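Local coordinates for Alpha/beta hydrolase family protein (Bacillus anthracis, PDB 3OOS) that probably acts as a hydrolase of the alpha/beta-fold family, although its natural substrate is not established, at residues D135-Y138 against V143-N146; V149-A154 against R170-M175; C235-S240 against A250-F255. One frame throughout, in Å; residues are numbered along the deposited sequence.

Contact 1: D135-Y138 against V143-N146; sequences DSIY and VKFN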
ATOM      1  N   ASP A 135     -15.607   7.580  11.528  1.00 16.14           N
ATOM      2  CA  ASP A 135     -14.794   6.494  12.087  1.00 15.71           C
ATOM      3  C   ASP A 135     -13.330   6.535  11.649  1.00 14.75           C
ATOM      4  O   ASP A 135     -12.524   5.711  12.089  1.00 14.66           O
ATOM      5  CB  ASP A 135     -15.401   5.127  11.760  1.00 16.23           C
ATOM      6  CG  ASP A 135     -16.634   4.819  12.591  1.00 18.05           C
ATOM      7  OD1 ASP A 135     -16.951   5.589  13.522  1.00 20.08           O
ATOM      8  OD2 ASP A 135     -17.286   3.796  12.307  1.00 21.15           O
ATOM      9  N   SER A 136     -12.992   7.493  10.789  1.00 13.79           N
ATOM     10  CA  SER A 136     -11.609   7.696  10.365  1.00 12.83           C
ATOM     11  C   SER A 136     -10.926   8.760  11.208  1.00 12.68           C
ATOM     12  O   SER A 136     -11.505   9.807  11.482  1.00 12.42           O
ATOM     13  CB  SER A 136     -11.545   8.109   8.894  1.00 12.79           C
ATOM     14  OG  SER A 136     -10.214   8.426   8.510  1.00 12.00           O
ATOM     15  N   ILE A 137      -9.682   8.490  11.592  1.00 12.63           N
ATOM     16  CA  ILE A 137      -8.859   9.458  12.320  1.00 12.89           C
ATOM     17  C   ILE A 137      -8.597  10.737  11.515  1.00 13.25           C
ATOM     18  O   ILE A 137      -8.219  11.764  12.078  1.00 13.46           O
ATOM     19  CB  ILE A 137      -7.507   8.837  12.769  1.00 12.75           C
ATOM     20  CG1 ILE A 137      -6.696   8.358  11.555  1.00 12.85           C
ATOM     21  CG2 ILE A 137      -7.753   7.709  13.776  1.00 12.76           C
ATOM     22  CD1 ILE A 137      -5.303   7.837  11.886  1.00 13.40           C
ATOM     23  N   TYR A 138      -8.807  10.669  10.201  1.00 13.53           N
ATOM     24  CA  TYR A 138      -8.590  11.821   9.324  1.00 14.19           C
ATOM     25  C   TYR A 138      -9.792  12.765   9.273  1.00 14.74           C
ATOM     26  O   TYR A 138      -9.709  13.850   8.688  1.00 15.30           O
ATOM     27  CB  TYR A 138      -8.206  11.361   7.912  1.00 13.94           C
ATOM     28  CG  TYR A 138      -7.014  10.435   7.882  1.00 13.82           C
ATOM     29  CD1 TYR A 138      -5.762  10.863   8.334  1.00 14.21           C
ATOM     30  CD2 TYR A 138      -7.135   9.131   7.406  1.00 14.50           C
ATOM     31  CE1 TYR A 138      -4.665  10.017   8.310  1.00 14.86           C
ATOM     32  CE2 TYR A 138      -6.040   8.277   7.378  1.00 14.75           C
ATOM     33  CZ  TYR A 138      -4.810   8.727   7.831  1.00 15.33           C
ATOM     34  OH  TYR A 138      -3.719   7.893   7.810  1.00 16.22           O
ATOM     35  N   VAL A 143     -12.650  11.618  17.453  1.00 16.77           N
ATOM     36  CA  VAL A 143     -12.022  12.044  18.701  0.50 17.04           C
ATOM     37  C   VAL A 143     -10.492  12.165  18.588  1.00 17.10           C
ATOM     38  O   VAL A 143      -9.878  13.001  19.256  1.00 17.61           O
ATOM     39  CB  VAL A 143     -12.461  11.120  19.891  0.50 17.02           C
ATOM     40  CG1 VAL A 143     -11.819   9.728  19.803  0.50 16.78           C
ATOM     41  CG2 VAL A 143     -12.205  11.786  21.238  0.50 17.19           C
ATOM     42  N   LYS A 144      -9.891  11.344  17.722  1.00 16.94           N
ATOM     43  CA  LYS A 144      -8.434  11.293  17.559  0.50 16.78           C
ATOM     44  C   LYS A 144      -7.893  12.343  16.580  1.00 16.65           C
ATOM     45  O   LYS A 144      -6.678  12.528  16.473  1.00 16.50           O
ATOM     46  CB  LYS A 144      -7.999   9.891  17.106  0.50 16.84           C
ATOM     47  CG  LYS A 144      -8.435   8.766  18.036  0.50 17.38           C
ATOM     48  CD  LYS A 144      -7.637   8.784  19.323  0.50 18.04           C
ATOM     49  CE  LYS A 144      -6.460   7.829  19.255  0.50 18.37           C
ATOM     50  NZ  LYS A 144      -6.896   6.424  19.493  0.50 18.52           N
ATOM     51  N   PHE A 145      -8.794  13.026  15.873  1.00 16.21           N
ATOM     52  CA  PHE A 145      -8.415  13.955  14.783  1.00 16.01           C
ATOM     53  C   PHE A 145      -7.311  14.961  15.123  1.00 15.98           C
ATOM     54  O   PHE A 145      -6.305  15.047  14.407  1.00 15.70           O
ATOM     55  CB  PHE A 145      -9.647  14.685  14.227  1.00 16.00           C
ATOM     56  CG  PHE A 145      -9.327  15.717  13.168  1.00 16.34           C
ATOM     57  CD1 PHE A 145      -9.137  15.339  11.841  1.00 16.27           C
ATOM     58  CD2 PHE A 145      -9.238  17.067  13.499  1.00 16.42           C
ATOM     59  CE1 PHE A 145      -8.849  16.292  10.859  1.00 16.53           C
ATOM     60  CE2 PHE A 145      -8.951  18.026  12.526  1.00 16.82           C
ATOM     61  CZ  PHE A 145      -8.758  17.637  11.205  1.00 16.36           C
ATOM     62  N   ASN A 146      -7.505  15.725  16.195  1.00 16.08           N
ATOM     63  CA  ASN A 146      -6.548  16.764  16.569  1.00 16.27           C
ATOM     64  C   ASN A 146      -5.163  16.212  16.870  1.00 15.88           C
ATOM     65  O   ASN A 146      -4.158  16.773  16.426  1.00 15.95           O
ATOM     66  CB  ASN A 146      -7.059  17.588  17.753  1.00 16.67           C
ATOM     67  CG  ASN A 146      -8.229  18.483  17.382  1.00 18.05           C
ATOM     68  OD1 ASN A 146      -8.288  19.034  16.279  1.00 18.48           O
ATOM     69  ND2 ASN A 146      -9.166  18.639  18.313  1.00 19.40           N
TER
HETATM   70  O   HOH W   1      -6.357  13.850  11.597  1.00 19.89           O
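The carbonyl oxygens of Ile137 and Tyr138 both come against Phe145, the first aimed at its CA, the second lying beside the ring edge, and this is where the loop packs most tightly. Ile137 O sits 3.5 Å from Phe145 CA, with an angle of 153° at the hydrogen, fair geometry for a CA-H...O contact. Next along, Tyr138 O lies near the plane of the ring, 3.4 Å from Phe145 CE1 and barely farther from CD1; the slightly positive rim of the ring probably suits the oxygen. Phe145 can present this edge because its CG is anti to the backbone N (chi1 176°). A water completes the joint by donating to Ile137 O at 2.8 Å and, with its other hydrogen, to Phe145 O at 3.1 Å, so the incoming chain and the first turn of helix 145-155 share one solvent molecule.

All this belongs to the helical lid that alpha/beta hydrolases commonly insert after the sixth strand of the main sheet, here between strands 116-122 and 224-229. Ser136 makes an ST turn at the foot of the connection, its OG accepting from Tyr138 N at 3.1 Å while also bonding to Gln234 O. The branches of Ile137 then part company. CG1 lies 4.0 Å above the centre of the Tyr138 ring and leads on into Trp172 and Met175 of the next lid helix. The Tyr138 hydroxyl bonds to Gln234 OE1, close to a bound tetraethylene glycol.

Toward solvent the packing thins. The other branch, Ile137 CG2, meets Lys144 through CB alone, at 4.0 Å. In the conformer modelled here the lysine chain then bends away from the loop, on an exposed side where a crystal neighbour approaches; a second conformer makes its course beyond CB doubtful.

Contact 2: V149-A154 against R170-M175; sequences VSIMNA and REWALM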
ATOM      1  N   VAL A 149      -3.467  15.004  13.550  1.00 14.55           N
ATOM      2  CA  VAL A 149      -2.949  16.140  12.780  1.00 14.74           C
ATOM      3  C   VAL A 149      -1.576  16.558  13.324  1.00 14.71           C
ATOM      4  O   VAL A 149      -0.624  16.748  12.553  1.00 15.09           O
ATOM      5  CB  VAL A 149      -3.930  17.341  12.782  1.00 14.82           C
ATOM      6  CG1 VAL A 149      -3.252  18.609  12.257  1.00 15.30           C
ATOM      7  CG2 VAL A 149      -5.162  17.020  11.943  1.00 15.19           C
ATOM      8  N   SER A 150      -1.485  16.675  14.650  1.00 14.69           N
ATOM      9  CA  SER A 150      -0.243  17.067  15.311  0.50 14.65           C
ATOM     10  C   SER A 150       0.877  16.055  15.075  1.00 14.46           C
ATOM     11  O   SER A 150       2.011  16.436  14.780  1.00 14.65           O
ATOM     12  CB  SER A 150      -0.470  17.269  16.809  0.50 14.78           C
ATOM     13  OG  SER A 150       0.720  17.702  17.439  0.50 14.94           O
ATOM     14  N   ILE A 151       0.554  14.768  15.199  1.00 14.15           N
ATOM     15  CA  ILE A 151       1.532  13.700  14.968  1.00 13.87           C
ATOM     16  C   ILE A 151       2.033  13.715  13.519  1.00 14.14           C
ATOM     17  O   ILE A 151       3.239  13.660  13.275  1.00 13.96           O
ATOM     18  CB  ILE A 151       0.973  12.294  15.329  1.00 13.73           C
ATOM     19  CG1 ILE A 151       0.703  12.195  16.834  1.00 13.27           C
ATOM     20  CG2 ILE A 151       1.955  11.203  14.911  1.00 13.66           C
ATOM     21  CD1 ILE A 151      -0.045  10.923  17.259  1.00 13.42           C
HETATM   22  N   MSE A 152       1.103  13.802  12.570  1.00 14.44           N
HETATM   23  CA  MSE A 152       1.456  13.778  11.149  1.00 14.88           C
HETATM   24  C   MSE A 152       2.338  14.958  10.769  1.00 15.09           C
HETATM   25  O   MSE A 152       3.318  14.798  10.037  1.00 15.14           O
HETATM   26  CB  MSE A 152       0.211  13.770  10.271  1.00 14.99           C
HETATM   27  CG  MSE A 152      -0.549  12.464  10.285  1.00 16.00           C
HETATM   28 SE   MSE A 152      -1.957  12.454   8.952  0.70 18.42          SE
HETATM   29  CE  MSE A 152      -2.968  14.024   9.509  1.00 19.02           C
ATOM     30  N   ASN A 153       1.990  16.140  11.277  1.00 15.32           N
ATOM     31  CA  ASN A 153       2.766  17.341  10.992  1.00 15.77           C
ATOM     32  C   ASN A 153       4.195  17.220  11.509  1.00 15.74           C
ATOM     33  O   ASN A 153       5.139  17.596  10.817  1.00 15.94           O
ATOM     34  CB  ASN A 153       2.075  18.591  11.550  1.00 16.24           C
ATOM     35  CG  ASN A 153       0.801  18.944  10.793  1.00 17.20           C
ATOM     36  OD1 ASN A 153       0.525  18.402   9.717  1.00 19.16           O
ATOM     37  ND2 ASN A 153       0.015  19.856  11.358  1.00 18.21           N
ATOM     38  N   ALA A 154       4.347  16.664  12.709  1.00 15.68           N
ATOM     39  CA  ALA A 154       5.665  16.501  13.309  1.00 15.83           C
ATOM     40  C   ALA A 154       6.492  15.417  12.613  1.00 16.06           C
ATOM     41  O   ALA A 154       7.699  15.575  12.426  1.00 15.91           O
ATOM     42  CB  ALA A 154       5.545  16.224  14.798  1.00 15.81           C
ATOM     43  N   ARG A 170       5.877   5.316  17.872  1.00 12.01           N
ATOM     44  CA  ARG A 170       5.336   4.342  18.816  0.50 12.26           C
ATOM     45  C   ARG A 170       3.841   4.581  19.027  1.00 11.94           C
ATOM     46  O   ARG A 170       3.034   3.653  18.961  1.00 11.67           O
ATOM     47  CB  ARG A 170       6.082   4.440  20.151  0.50 12.67           C
ATOM     48  CG  ARG A 170       5.652   3.425  21.196  0.50 14.12           C
ATOM     49  CD  ARG A 170       6.145   2.041  20.839  0.50 16.22           C
ATOM     50  NE  ARG A 170       5.891   1.077  21.905  0.50 17.67           N
ATOM     51  CZ  ARG A 170       6.428  -0.138  21.951  0.50 18.45           C
ATOM     52  NH1 ARG A 170       7.257  -0.533  20.996  0.50 19.11           N
ATOM     53  NH2 ARG A 170       6.145  -0.953  22.955  0.50 19.00           N
ATOM     54  N   GLU A 171       3.487   5.839  19.288  1.00 11.56           N
ATOM     55  CA  GLU A 171       2.095   6.228  19.497  1.00 11.16           C
ATOM     56  C   GLU A 171       1.241   5.857  18.282  1.00 11.09           C
ATOM     57  O   GLU A 171       0.145   5.305  18.428  1.00 11.07           O
ATOM     58  CB  GLU A 171       2.007   7.733  19.783  1.00 11.40           C
ATOM     59  CG  GLU A 171       0.643   8.218  20.257  1.00 11.87           C
ATOM     60  CD  GLU A 171       0.651   9.679  20.684  1.00 12.99           C
ATOM     61  OE1 GLU A 171       1.720  10.323  20.622  1.00 13.80           O
ATOM     62  OE2 GLU A 171      -0.414  10.185  21.087  1.00 14.30           O
ATOM     63  N   TRP A 172       1.759   6.146  17.086  1.00 10.70           N
ATOM     64  CA  TRP A 172       1.068   5.807  15.845  1.00 10.77           C
ATOM     65  C   TRP A 172       0.857   4.299  15.717  1.00 10.72           C
ATOM     66  O   TRP A 172      -0.250   3.852  15.400  1.00 10.90           O
ATOM     67  CB  TRP A 172       1.835   6.338  14.627  1.00 10.81           C
ATOM     68  CG  TRP A 172       1.051   6.199  13.361  1.00 11.46           C
ATOM     69  CD1 TRP A 172       0.963   5.089  12.571  1.00 11.70           C
ATOM     70  CD2 TRP A 172       0.221   7.195  12.750  1.00 11.90           C
ATOM     71  NE1 TRP A 172       0.138   5.333  11.504  1.00 11.88           N
ATOM     72  CE2 TRP A 172      -0.332   6.618  11.587  1.00 12.28           C
ATOM     73  CE3 TRP A 172      -0.105   8.520  13.069  1.00 12.15           C
ATOM     74  CZ2 TRP A 172      -1.194   7.321  10.735  1.00 12.54           C
ATOM     75  CZ3 TRP A 172      -0.970   9.220  12.220  1.00 12.75           C
ATOM     76  CH2 TRP A 172      -1.501   8.616  11.071  1.00 12.82           C
ATOM     77  N   ALA A 173       1.914   3.529  15.968  1.00 10.62           N
ATOM     78  CA  ALA A 173       1.858   2.072  15.852  1.00 10.71           C
ATOM     79  C   ALA A 173       0.828   1.469  16.808  1.00 10.81           C
ATOM     80  O   ALA A 173       0.052   0.587  16.427  1.00 10.90           O
ATOM     81  CB  ALA A 173       3.236   1.465  16.094  1.00 10.78           C
ATOM     82  N   LEU A 174       0.810   1.958  18.045  1.00 10.91           N
ATOM     83  CA  LEU A 174      -0.121   1.446  19.051  1.00 11.25           C
ATOM     84  C   LEU A 174      -1.581   1.675  18.673  1.00 11.71           C
ATOM     85  O   LEU A 174      -2.442   0.847  18.962  1.00 12.10           O
ATOM     86  CB  LEU A 174       0.188   2.041  20.424  1.00 11.17           C
ATOM     87  CG  LEU A 174       1.434   1.443  21.081  1.00 10.82           C
ATOM     88  CD1 LEU A 174       1.953   2.368  22.172  1.00 10.99           C
ATOM     89  CD2 LEU A 174       1.167   0.044  21.634  1.00 11.01           C
HETATM   90  N   MSE A 175      -1.845   2.794  18.009  1.00 12.04           N
HETATM   91  CA  MSE A 175      -3.177   3.099  17.509  1.00 12.55           C
HETATM   92  C   MSE A 175      -3.545   2.192  16.333  1.00 12.60           C
HETATM   93  O   MSE A 175      -4.729   1.955  16.067  1.00 13.30           O
HETATM   94  CB  MSE A 175      -3.228   4.561  17.074  1.00 12.68           C
HETATM   95  CG  MSE A 175      -4.535   4.981  16.457  1.00 13.86           C
HETATM   96 SE   MSE A 175      -4.288   6.607  15.453  0.50 14.51          SE
HETATM   97  CE  MSE A 175      -3.032   5.985  14.077  1.00 14.86           C
TER
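Ile151 and Trp172 supply most of the buried surface here, with Glu171 next, and the two branches of Ile151 divide the work between the other two. Its CG2, anti to the backbone N, lies obliquely against the benzo part of the Trp172 indole, 3.9 Å from CE3. Its CG1 stands on the other side of CB and carries CD1 out to Glu171. There the methyl rests over a flat face of the carboxylate, 3.7 Å from Glu171 CD and nearly equidistant from the two oxygens. That is a greasy contact made by a charged group. The charge itself is answered by Arg147, one turn earlier in the isoleucine's own helix, through a salt bridge to Glu171 OE1, so the glutamate serves helix 145-155 twice, by apolar cover and by charge.

Trp172 reaches across with CG anti to its backbone N (chi1 -171°), laying the six-membered ring between the helices. Met152, a selenomethionine, adds CG at 3.8 Å from Trp172 CZ3, again at a slant. One indole face is taken by a residue of the same helix: the CE methyl of Met175, also selenomethionine, is 3.6 Å above the ring, over its centre. The indole is thereby held from several directions without any polar bond across the interface.

The segment axes stay 11.3 Å apart at closest and cross at -131°, a wide spacing that large side chains fill. Both helices belong to the lid above the hydrolase core, and a tetraethylene glycol, probably from the crystallisation liquor, lies beside Trp172 and may mark a pocket. Around them, Ile151 also meets Leu168 a turn earlier in helix 162-176, Ile148 touches Trp172 and Met175, and helix 180-186 packs Leu183 against Ala173 and Leu174 on the far flank.

Contact 3: C235-S240 against A250-F255; sequences CPYIFS and ATLTKF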
ATOM      1  N   CYS A 235      -8.740   3.925   6.796  1.00  9.92           N
ATOM      2  CA  CYS A 235      -9.904   3.702   5.935  1.00 10.02           C
ATOM      3  C   CYS A 235     -10.820   2.700   6.637  1.00  9.90           C
ATOM      4  O   CYS A 235     -10.527   1.502   6.647  1.00 10.02           O
ATOM      5  CB  CYS A 235      -9.495   3.159   4.560  1.00  9.82           C
ATOM      6  SG  CYS A 235      -8.460   4.257   3.565  1.00 11.78           S
ATOM      7  N   PRO A 236     -11.923   3.182   7.243  1.00  9.93           N
ATOM      8  CA  PRO A 236     -12.824   2.275   7.958  1.00 10.13           C
ATOM      9  C   PRO A 236     -13.332   1.124   7.089  1.00 10.25           C
ATOM     10  O   PRO A 236     -13.418   1.250   5.862  1.00 10.27           O
ATOM     11  CB  PRO A 236     -13.974   3.192   8.387  1.00 10.12           C
ATOM     12  CG  PRO A 236     -13.329   4.531   8.524  1.00 10.02           C
ATOM     13  CD  PRO A 236     -12.324   4.593   7.410  1.00  9.95           C
ATOM     14  N   TYR A 237     -13.657   0.012   7.746  1.00 10.29           N
ATOM     15  CA  TYR A 237     -14.037  -1.241   7.091  1.00 10.51           C
ATOM     16  C   TYR A 237     -15.090  -1.099   5.975  1.00 10.54           C
ATOM     17  O   TYR A 237     -15.003  -1.770   4.939  1.00 10.37           O
ATOM     18  CB  TYR A 237     -14.487  -2.268   8.145  1.00 10.72           C
ATOM     19  CG  TYR A 237     -14.765  -3.625   7.554  1.00 11.65           C
ATOM     20  CD1 TYR A 237     -13.717  -4.433   7.120  1.00 12.40           C
ATOM     21  CD2 TYR A 237     -16.070  -4.091   7.402  1.00 12.30           C
ATOM     22  CE1 TYR A 237     -13.952  -5.668   6.553  1.00 13.32           C
ATOM     23  CE2 TYR A 237     -16.322  -5.337   6.835  1.00 13.22           C
ATOM     24  CZ  TYR A 237     -15.255  -6.118   6.412  1.00 13.43           C
ATOM     25  OH  TYR A 237     -15.478  -7.348   5.844  1.00 14.08           O
ATOM     26  N   ILE A 238     -16.068  -0.219   6.185  1.00 10.62           N
ATOM     27  CA  ILE A 238     -17.132   0.007   5.202  1.00 10.74           C
ATOM     28  C   ILE A 238     -16.593   0.381   3.809  1.00 10.50           C
ATOM     29  O   ILE A 238     -17.213   0.068   2.789  1.00 10.16           O
ATOM     30  CB  ILE A 238     -18.175   1.048   5.714  1.00 11.10           C
ATOM     31  CG1 ILE A 238     -19.385   1.118   4.772  1.00 11.82           C
ATOM     32  CG2 ILE A 238     -17.530   2.424   5.928  1.00 11.39           C
ATOM     33  CD1 ILE A 238     -20.578   1.878   5.328  1.00 14.04           C
ATOM     34  N   PHE A 239     -15.425   1.021   3.768  1.00 10.07           N
ATOM     35  CA  PHE A 239     -14.847   1.428   2.490  1.00  9.84           C
ATOM     36  C   PHE A 239     -14.283   0.255   1.695  1.00  9.88           C
ATOM     37  O   PHE A 239     -14.308   0.272   0.462  1.00  9.83           O
ATOM     38  CB  PHE A 239     -13.847   2.573   2.685  1.00  9.74           C
ATOM     39  CG  PHE A 239     -14.510   3.836   3.130  1.00  9.56           C
ATOM     40  CD1 PHE A 239     -15.103   4.683   2.197  1.00 10.12           C
ATOM     41  CD2 PHE A 239     -14.612   4.149   4.483  1.00  9.70           C
ATOM     42  CE1 PHE A 239     -15.762   5.840   2.601  1.00 10.46           C
ATOM     43  CE2 PHE A 239     -15.270   5.303   4.893  1.00 10.56           C
ATOM     44  CZ  PHE A 239     -15.845   6.150   3.948  1.00 10.78           C
ATOM     45  N   SER A 240     -13.818  -0.777   2.400  1.00  9.64           N
ATOM     46  CA  SER A 240     -13.449  -2.034   1.748  1.00  9.74           C
ATOM     47  C   SER A 240     -14.701  -2.772   1.282  1.00  9.89           C
ATOM     48  O   SER A 240     -14.697  -3.395   0.220  1.00 10.02           O
ATOM     49  CB  SER A 240     -12.601  -2.912   2.665  1.00  9.37           C
ATOM     50  OG  SER A 240     -11.280  -2.392   2.787  1.00  9.46           O
ATOM     51  N   ALA A 250     -15.128  -9.316  -7.379  1.00 15.11           N
ATOM     52  CA  ALA A 250     -14.349  -9.160  -6.146  1.00 14.33           C
ATOM     53  C   ALA A 250     -14.789 -10.092  -5.027  1.00 14.01           C
ATOM     54  O   ALA A 250     -15.958 -10.466  -4.941  1.00 14.35           O
ATOM     55  CB  ALA A 250     -14.398  -7.713  -5.663  1.00 14.03           C
ATOM     56  N   THR A 251     -13.836 -10.458  -4.172  1.00 13.41           N
ATOM     57  CA  THR A 251     -14.138 -11.090  -2.892  1.00 13.18           C
ATOM     58  C   THR A 251     -13.703 -10.159  -1.762  1.00 12.76           C
ATOM     59  O   THR A 251     -12.858  -9.280  -1.958  1.00 12.48           O
ATOM     60  CB  THR A 251     -13.443 -12.461  -2.716  1.00 13.16           C
ATOM     61  OG1 THR A 251     -12.021 -12.285  -2.671  1.00 13.28           O
ATOM     62  CG2 THR A 251     -13.819 -13.429  -3.844  1.00 13.83           C
ATOM     63  N   LEU A 252     -14.286 -10.359  -0.584  1.00 12.39           N
ATOM     64  CA  LEU A 252     -13.966  -9.556   0.591  1.00 12.10           C
ATOM     65  C   LEU A 252     -13.601 -10.453   1.763  1.00 12.14           C
ATOM     66  O   LEU A 252     -14.340 -11.383   2.097  1.00 12.38           O
ATOM     67  CB  LEU A 252     -15.147  -8.652   0.962  1.00 12.03           C
ATOM     68  CG  LEU A 252     -15.006  -7.768   2.208  1.00 12.00           C
ATOM     69  CD1 LEU A 252     -13.873  -6.741   2.077  1.00 12.14           C
ATOM     70  CD2 LEU A 252     -16.328  -7.083   2.509  1.00 12.49           C
ATOM     71  N   THR A 253     -12.455 -10.170   2.379  1.00 11.98           N
ATOM     72  CA  THR A 253     -11.976 -10.943   3.523  1.00 12.29           C
ATOM     73  C   THR A 253     -11.830 -10.029   4.729  1.00 12.51           C
ATOM     74  O   THR A 253     -11.106  -9.031   4.682  1.00 12.43           O
ATOM     75  CB  THR A 253     -10.633 -11.641   3.215  1.00 12.20           C
ATOM     76  OG1 THR A 253     -10.782 -12.470   2.056  1.00 12.42           O
ATOM     77  CG2 THR A 253     -10.182 -12.505   4.394  1.00 12.57           C
ATOM     78  N   LYS A 254     -12.528 -10.376   5.806  1.00 12.99           N
ATOM     79  CA  LYS A 254     -12.527  -9.577   7.023  1.00 13.36           C
ATOM     80  C   LYS A 254     -11.540 -10.143   8.031  1.00 13.32           C
ATOM     81  O   LYS A 254     -11.545 -11.342   8.314  1.00 13.46           O
ATOM     82  CB  LYS A 254     -13.929  -9.549   7.628  1.00 13.70           C
ATOM     83  CG  LYS A 254     -14.105  -8.564   8.766  1.00 14.59           C
ATOM     84  CD  LYS A 254     -15.562  -8.502   9.186  1.00 16.76           C
ATOM     85  CE  LYS A 254     -15.869  -7.201   9.892  1.00 17.52           C
ATOM     86  NZ  LYS A 254     -17.313  -7.102  10.246  1.00 18.80           N
ATOM     87  N   PHE A 255     -10.691  -9.275   8.564  1.00 13.14           N
ATOM     88  CA  PHE A 255      -9.759  -9.669   9.606  1.00 13.34           C
ATOM     89  C   PHE A 255     -10.279  -9.145  10.943  1.00 13.82           C
ATOM     90  O   PHE A 255     -10.150  -7.964  11.272  1.00 13.47           O
ATOM     91  CB  PHE A 255      -8.340  -9.203   9.264  1.00 13.06           C
ATOM     92  CG  PHE A 255      -7.695 -10.012   8.169  1.00 12.72           C
ATOM     93  CD1 PHE A 255      -6.919 -11.126   8.475  1.00 12.77           C
ATOM     94  CD2 PHE A 255      -7.885  -9.677   6.828  1.00 12.40           C
ATOM     95  CE1 PHE A 255      -6.328 -11.888   7.464  1.00 12.27           C
ATOM     96  CE2 PHE A 255      -7.299 -10.433   5.812  1.00 12.57           C
ATOM     97  CZ  PHE A 255      -6.518 -11.540   6.131  1.00 11.95           C
TER
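The start of helix 237-246 passes over strand 250-255 with its backbone 7.6 Å away at the nearest CA pair, Ser240 and Leu252, a gap that side chains must bridge. Together with strand 224-229 these elements make a beta-alpha-beta unit, the last crossover of the alpha/beta hydrolase sheet, and strand 250-255 is its outermost strand on this side.

Tyr237 does most of the bridging. With CG anti to the backbone N (chi1 -174°), its ring drops toward the strand and enters between Leu252 and Lys254, two residues whose side chains come from the same side of the strand. Lys254 runs fully extended over one face, its chain crossing the tyrosine at about a right angle. Its CE makes a CH-pi contact, 3.8 Å from the ring centroid and 21° off the normal, while CB comes up close to the hydroxyl, at 3.2 Å from Tyr237 OH. The aliphatic chain thus crosses the hydroxyl half of the ring, from OH and CZ toward CE2. Lys254 NZ goes on beyond the CE2 edge, 4.6 Å from the centroid and 34° off the normal, an off-centre cation-pi pair that is probably a modest addition to the hydrophobic cover.

Leu252 works from the other side of the ring plane, at a slant. Its CD2 touches the phenol end, 3.5 Å from Tyr237 OH, and its CD1 turns instead to the helix backbone, where it meets Ser240. Cys241 and Ala244, farther along the helix, also touch this leucine, and Cys228 of the neighbouring strand lies against both Tyr237 and Ser240. At the buried end of the interface, Leu252 CD1 lies 3.9 Å from Ser240 O and 4.1 Å from Ser240 CB.

Overall arrangement
Contacts 1 and 2 form one continuous cluster in the lid. Both use helix 145-155, and Tyr138 and Ile137 of contact 1 run straight into Met152, Trp172 and Met175 of contact 2, with Tyr138 CE1 3.7 Å from Met152 SE. Contact 3 belongs to the main domain, closer to the centre of the chain, and stays about 9 Å from contact 2 at the nearest atoms; it meets contact 1 only where Pro236 packs on Asp135 and Ser136. All three are partly buried. Their chemistry differs: backbone oxygens and a water in contact 1, apolar chains beside a carboxylate in contact 2, and an extended lysine over a tyrosine in contact 3.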